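Side-chain contact in CRISPR pre-crRNA endoribonuclease Cas5d (Mannheimia succiniciproducens, PDB 3KG4), which is a metal-independent endoribonuclease that cuts CRISPR precursor transcripts into crRNA for antiviral defence: residues E181-F184 and N185-L188. Residues are numbered along the deposited sequence; the frame is centred on the assembly and turned at random.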
loop_
_atom_site.group_PDB
_atom_site.type_symbol
_atom_site.label_atom_id
_atom_site.label_comp_id
_atom_site.label_asym_id
_atom_site.label_seq_id
_atom_site.Cartn_x
_atom_site.Cartn_y
_atom_site.Cartn_z
ATOM N N GLU A 181 12.193 -16.692 -8.955
ATOM C CA GLU A 181 13.353 -16.057 -9.600
ATOM C C GLU A 181 12.885 -15.274 -10.840
ATOM O O GLU A 181 13.279 -14.135 -11.042
ATOM C CB GLU A 181 14.424 -17.097 -10.004
ATOM N N SER A 182 12.010 -15.902 -11.622
ATOM C CA SER A 182 11.421 -15.342 -12.840
ATOM C C SER A 182 10.166 -14.446 -12.672
ATOM O O SER A 182 9.570 -14.030 -13.673
ATOM C CB SER A 182 11.038 -16.521 -13.739
ATOM O OG SER A 182 10.133 -17.407 -13.072
ATOM N N GLU A 183 9.723 -14.196 -11.436
ATOM C CA GLU A 183 8.617 -13.237 -11.156
ATOM C C GLU A 183 9.139 -12.045 -10.333
ATOM O O GLU A 183 8.420 -11.095 -10.050
ATOM C CB GLU A 183 7.492 -13.948 -10.400
ATOM C CG GLU A 183 6.189 -13.156 -10.240
ATOM C CD GLU A 183 5.108 -13.983 -9.533
ATOM O OE1 GLU A 183 5.416 -15.050 -8.922
ATOM O OE2 GLU A 183 3.948 -13.563 -9.579
ATOM N N PHE A 184 10.414 -12.115 -9.997
ATOM C CA PHE A 184 11.112 -11.125 -9.233
ATOM C C PHE A 184 11.238 -9.792 -10.007
ATOM O O PHE A 184 11.393 -8.732 -9.422
ATOM C CB PHE A 184 12.497 -11.726 -8.934
ATOM C CG PHE A 184 13.068 -11.355 -7.599
ATOM C CD1 PHE A 184 12.297 -11.407 -6.447
ATOM C CD2 PHE A 184 14.392 -10.970 -7.493
ATOM C CE1 PHE A 184 12.821 -11.071 -5.225
ATOM C CE2 PHE A 184 14.933 -10.625 -6.265
ATOM C CZ PHE A 184 14.133 -10.674 -5.126
ATOM N N ASN A 185 11.231 -9.880 -11.333
ATOM C CA ASN A 185 11.443 -8.738 -12.201
ATOM C C ASN A 185 10.353 -8.795 -13.240
ATOM O O ASN A 185 10.238 -9.801 -13.955
ATOM C CB ASN A 185 12.826 -8.802 -12.840
ATOM C CG ASN A 185 13.945 -8.607 -11.836
ATOM O OD1 ASN A 185 14.186 -7.500 -11.367
ATOM N ND2 ASN A 185 14.668 -9.690 -11.529
ATOM N N ARG A 186 9.488 -7.771 -13.242
ATOM C CA ARG A 186 8.292 -7.745 -14.081
ATOM C C ARG A 186 7.870 -6.302 -14.392
ATOM O O ARG A 186 7.775 -5.493 -13.498
ATOM C CB ARG A 186 7.094 -8.414 -13.411
ATOM C CG ARG A 186 5.910 -8.519 -14.331
ATOM C CD ARG A 186 4.621 -8.994 -13.648
ATOM N NE ARG A 186 4.605 -10.430 -13.484
ATOM C CZ ARG A 186 3.523 -11.165 -13.252
ATOM N NH1 ARG A 186 2.321 -10.599 -13.163
ATOM N NH2 ARG A 186 3.648 -12.486 -13.126
ATOM N N ASP A 187 7.558 -6.033 -15.658
ATOM C CA ASP A 187 6.965 -4.759 -16.026
ATOM C C ASP A 187 5.461 -4.886 -15.753
ATOM O O ASP A 187 4.762 -5.612 -16.440
ATOM C CB ASP A 187 7.211 -4.489 -17.505
ATOM C CG ASP A 187 6.695 -3.125 -17.946
ATOM O OD1 ASP A 187 6.103 -2.342 -17.131
ATOM O OD2 ASP A 187 6.871 -2.868 -19.141
ATOM N N LEU A 188 4.961 -4.173 -14.761
ATOM C CA LEU A 188 3.515 -4.247 -14.460
ATOM C C LEU A 188 2.700 -3.292 -15.332
ATOM O O LEU A 188 1.488 -3.318 -15.297
ATOM C CB LEU A 188 3.293 -3.944 -12.956
ATOM C CG LEU A 188 3.927 -5.032 -12.064
ATOM C CD1 LEU A 188 4.022 -4.628 -10.642
ATOM C CD2 LEU A 188 3.143 -6.320 -12.191
#
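The carboxylate of Glu183 and the guanidinium of Arg186 are turned only 25° from each other but do not share a plane: the oxygen OE2 lies well out of the guanidinium plane. The contact is local, at the point where the chain leaves a loop and enters strand 186-195, an outermost strand of the seven-stranded antiparallel sheet of this Cas5-family protein. The two side chains run side by side in the same direction. With Glu183 OE2 and Arg186 NH2 3.7 Å apart and no N-H aimed at the oxygen, this is a long salt bridge of charges alone. The aliphatic part of the glutamate takes part as well, its CG lying 3.9 Å from Arg186 NH2. Glu183 brings its carboxylate here on an extended chain, CG anti to the backbone N (chi1 -170°), whereas the arginine chain bends at chi3 (-80°) and swings its guanidinium back alongside the glutamate.

Each charged group has a firmer partner elsewhere: Glu183 OE2 accepts a hydrogen bond from the backbone N of Ile64, and Arg186 NH1 forms a salt bridge with Asp31. The pair thus ties the strand entry to two other loops, and the arginine's charge and the Ile64 N-H would both favour a charged state of the buried carboxylate.

At the turn itself, Asn185 ND2 approaches the Phe184 ring obliquely, without a hydrogen bond. A backbone hydrogen bond joins Phe184 to Gly213 just before the strand begins, and strand pairing follows with that of Arg186 and Leu210. Asn185 OD1 also takes a hydrogen bond from the backbone N of Asn212, and Asn185 ND2 is 3.9 Å from Phe184 CB.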